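Long-range contact in putative lipoprotein LppA (Mycobacterium tuberculosis, PDB 2V7S), which is of unknown function but belongs to a family of putative membrane-anchored lipoproteins confined to pathogenic mycobacteria: residues A[165-173]-A[181-189]. Numbering follows the deposited sequence.
Sequences QGNGYEFRL and LNITGDCFL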
loop_
_atom_site.group_PDB
_atom_site.type_symbol
_atom_site.label_atom_id
_atom_site.label_comp_id
_atom_site.label_asym_id
_atom_site.label_seq_id
_atom_site.Cartn_x
_atom_site.Cartn_y
_atom_site.Cartn_z
ATOM N N GLN A 165 25.380 -0.598 5.399
ATOM C CA GLN A 165 23.940 -0.440 5.585
ATOM C C GLN A 165 23.326 -1.670 6.226
ATOM O O GLN A 165 23.895 -2.753 6.218
ATOM C CB GLN A 165 23.218 -0.256 4.248
ATOM C CG GLN A 165 23.749 0.775 3.317
ATOM C CD GLN A 165 23.056 0.685 1.981
ATOM O OE1 GLN A 165 22.033 -0.001 1.855
ATOM N NE2 GLN A 165 23.585 1.383 0.984
ATOM N N GLY A 166 22.123 -1.481 6.752
ATOM C CA GLY A 166 21.374 -2.573 7.335
ATOM C C GLY A 166 20.395 -1.981 8.321
ATOM O O GLY A 166 20.676 -0.941 8.932
ATOM N N ASN A 167 19.245 -2.647 8.470
ATOM C CA ASN A 167 18.270 -2.276 9.475
ATOM C C ASN A 167 17.716 -0.888 9.160
ATOM O O ASN A 167 17.189 -0.186 10.025
ATOM C CB ASN A 167 18.926 -2.362 10.859
ATOM C CG ASN A 167 17.916 -2.405 12.013
ATOM O OD1 ASN A 167 16.811 -2.950 11.883
ATOM N ND2 ASN A 167 18.324 -1.873 13.172
ATOM N N GLY A 168 17.787 -0.509 7.889
ATOM C CA GLY A 168 17.332 0.815 7.483
ATOM C C GLY A 168 18.297 1.975 7.760
ATOM O O GLY A 168 17.967 3.125 7.432
ATOM N N TYR A 169 19.488 1.672 8.288
ATOM C CA TYR A 169 20.563 2.685 8.444
ATOM C C TYR A 169 21.572 2.617 7.317
ATOM O O TYR A 169 21.708 1.569 6.620
ATOM C CB TYR A 169 21.302 2.548 9.794
ATOM C CG TYR A 169 20.401 2.767 10.977
ATOM C CD1 TYR A 169 19.506 1.755 11.381
ATOM C CD2 TYR A 169 20.434 3.968 11.704
ATOM C CE1 TYR A 169 18.683 1.924 12.476
ATOM C CE2 TYR A 169 19.569 4.158 12.791
ATOM C CZ TYR A 169 18.697 3.118 13.143
ATOM O OH TYR A 169 17.859 3.244 14.206
ATOM N N GLU A 170 22.268 3.745 7.111
ATOM C CA GLU A 170 23.341 3.784 6.125
ATOM C C GLU A 170 24.420 4.722 6.660
ATOM O O GLU A 170 24.113 5.844 7.003
ATOM C CB GLU A 170 22.844 4.195 4.713
ATOM C CG GLU A 170 24.016 4.296 3.641
ATOM C CD GLU A 170 23.586 4.739 2.233
ATOM O OE1 GLU A 170 22.401 5.075 2.006
ATOM O OE2 GLU A 170 24.438 4.760 1.315
ATOM N N PHE A 171 25.659 4.232 6.757
ATOM C CA PHE A 171 26.803 5.034 7.217
ATOM C C PHE A 171 27.739 5.131 6.065
ATOM O O PHE A 171 28.103 4.110 5.498
ATOM C CB PHE A 171 27.525 4.343 8.387
ATOM C CG PHE A 171 26.698 4.245 9.662
ATOM C CD1 PHE A 171 25.554 3.454 9.718
ATOM C CD2 PHE A 171 27.084 4.937 10.812
ATOM C CE1 PHE A 171 24.806 3.365 10.908
ATOM C CE2 PHE A 171 26.326 4.863 11.979
ATOM C CZ PHE A 171 25.200 4.079 12.030
ATOM N N ARG A 172 28.177 6.347 5.723
ATOM C CA ARG A 172 29.032 6.507 4.544
ATOM C C ARG A 172 30.184 7.481 4.802
ATOM O O ARG A 172 29.969 8.629 5.216
ATOM C CB ARG A 172 28.229 7.016 3.350
ATOM C CG ARG A 172 28.987 6.805 2.039
ATOM C CD ARG A 172 28.176 7.272 0.846
ATOM N NE ARG A 172 28.880 6.962 -0.391
ATOM C CZ ARG A 172 28.470 7.323 -1.602
ATOM N NH1 ARG A 172 29.182 6.978 -2.663
ATOM N NH2 ARG A 172 27.355 8.044 -1.747
ATOM N N LEU A 173 31.385 6.984 4.546
ATOM C CA LEU A 173 32.587 7.756 4.589
ATOM C C LEU A 173 33.047 7.869 3.138
ATOM O O LEU A 173 33.444 6.878 2.528
ATOM C CB LEU A 173 33.628 7.026 5.466
ATOM C CG LEU A 173 34.999 7.650 5.695
ATOM C CD1 LEU A 173 34.811 8.855 6.599
ATOM C CD2 LEU A 173 35.958 6.638 6.365
ATOM N N LEU A 181 31.705 12.310 6.469
ATOM C CA LEU A 181 30.956 11.221 7.015
ATOM C C LEU A 181 29.468 11.607 7.017
ATOM O O LEU A 181 29.082 12.692 7.535
ATOM C CB LEU A 181 31.435 10.954 8.483
ATOM C CG LEU A 181 30.586 10.054 9.365
ATOM C CD1 LEU A 181 30.592 8.615 8.803
ATOM C CD2 LEU A 181 31.061 10.051 10.857
ATOM N N ASN A 182 28.620 10.707 6.484
ATOM C CA ASN A 182 27.192 10.927 6.568
ATOM C C ASN A 182 26.490 9.698 7.105
ATOM O O ASN A 182 26.997 8.595 6.962
ATOM C CB ASN A 182 26.630 11.308 5.216
ATOM C CG ASN A 182 26.910 12.743 4.883
ATOM O OD1 ASN A 182 26.213 13.645 5.371
ATOM N ND2 ASN A 182 27.934 12.977 4.060
ATOM N N ILE A 183 25.355 9.929 7.758
ATOM C CA ILE A 183 24.575 8.840 8.304
ATOM C C ILE A 183 23.110 9.157 8.088
ATOM O O ILE A 183 22.647 10.269 8.431
ATOM C CB ILE A 183 24.820 8.652 9.844
ATOM C CG1 ILE A 183 26.318 8.572 10.204
ATOM C CG2 ILE A 183 24.065 7.399 10.379
ATOM C CD1 ILE A 183 26.579 8.648 11.699
ATOM N N THR A 184 22.379 8.170 7.588
ATOM C CA THR A 184 20.939 8.271 7.483
ATOM C C THR A 184 20.372 7.124 8.290
ATOM O O THR A 184 20.903 6.004 8.254
ATOM C CB THR A 184 20.497 8.146 6.011
ATOM O OG1 THR A 184 21.125 9.195 5.278
ATOM C CG2 THR A 184 18.987 8.320 5.871
ATOM N N GLY A 185 19.312 7.404 9.023
ATOM C CA GLY A 185 18.730 6.361 9.874
ATOM C C GLY A 185 17.532 5.684 9.242
ATOM O O GLY A 185 17.152 5.943 8.108
ATOM N N ASP A 186 16.945 4.772 10.008
ATOM C CA ASP A 186 15.739 4.110 9.637
ATOM C C ASP A 186 14.610 5.153 9.712
ATOM O O ASP A 186 14.853 6.285 10.135
ATOM C CB ASP A 186 15.528 2.965 10.637
ATOM C CG ASP A 186 14.400 2.042 10.256
ATOM O OD1 ASP A 186 13.981 2.035 9.102
ATOM O OD2 ASP A 186 13.965 1.279 11.129
ATOM N N CYS A 187 13.401 4.757 9.295
ATOM C CA CYS A 187 12.222 5.598 9.279
ATOM C C CYS A 187 11.666 5.710 10.705
ATOM O O CYS A 187 11.587 4.693 11.419
ATOM C CB CYS A 187 11.158 4.990 8.309
ATOM S SG CYS A 187 9.650 5.987 8.185
ATOM N N PHE A 188 11.326 6.926 11.143
ATOM C CA PHE A 188 10.694 7.110 12.481
ATOM C C PHE A 188 9.543 8.062 12.296
ATOM O O PHE A 188 9.645 8.964 11.513
ATOM C CB PHE A 188 11.658 7.749 13.518
ATOM C CG PHE A 188 12.832 6.878 13.896
ATOM C CD1 PHE A 188 13.932 6.765 13.039
ATOM C CD2 PHE A 188 12.839 6.157 15.097
ATOM C CE1 PHE A 188 15.023 5.922 13.357
ATOM C CE2 PHE A 188 13.950 5.330 15.449
ATOM C CZ PHE A 188 15.048 5.233 14.551
ATOM N N LEU A 189 8.456 7.843 13.030
ATOM C CA LEU A 189 7.349 8.786 13.109
ATOM C C LEU A 189 7.814 10.096 13.707
ATOM O O LEU A 189 8.578 10.120 14.676
ATOM C CB LEU A 189 6.234 8.198 14.016
ATOM C CG LEU A 189 5.599 6.839 13.673
ATOM C CD1 LEU A 189 4.514 6.420 14.682
ATOM C CD2 LEU A 189 4.958 6.983 12.277
HETATM O O HOH W 1 24.227 8.116 4.510
HETATM O O HOH W 2 29.614 10.942 3.406
#
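Glu170 and Thr184 exchange two backbone hydrogen bonds, Glu170 N to Thr184 O at 2.9 Å and Thr184 N to Glu170 O at 3.0 Å. Arg172 and Asn182 repeat the exchange at the next hydrogen-bonded pair, knitting strands 169-173 and 181-184 into an antiparallel hairpin inside a six-stranded sheet. Between them sits the non-hydrogen-bonded pair Phe171 and Ile183. Here Ile183 CG2 stands over the middle of the Phe171 ring, 3.8 Å from its centroid, a CH-pi contact. Because CG1 lies beside its own backbone N (chi1 -51°), the CG1-CD1 arm runs past CD2 and CE2 of that ring. Helices 59-80 and 128-143 pack on this apolar face. On the face of Glu170, Arg172, Asn182 and Thr184, water 2 donates to Arg172 O and accepts from Asn182 ND2 (2.7 Å), while Arg172 reaches Asp161 in a salt bridge.

Beyond the Glu170-Thr184 pair, toward the turn at 166-169, the Tyr169 ring lies over the chain at Gly185 and Asp186: Tyr169 CD2 is 3.5 Å from Gly185 CA, and Asp186 N sits above the ring centre. Tyr169 OH meets the ring edge of Phe188, 3.5 Å from CZ. Asp186 OD2 forms a salt bridge with Lys56 of its own chain and a hydrogen bond with Thr37 of the second subunit. The hairpin is thus two-faced, apolar under the helices and polar behind, and at its turn end a carboxylate ties it to the second subunit.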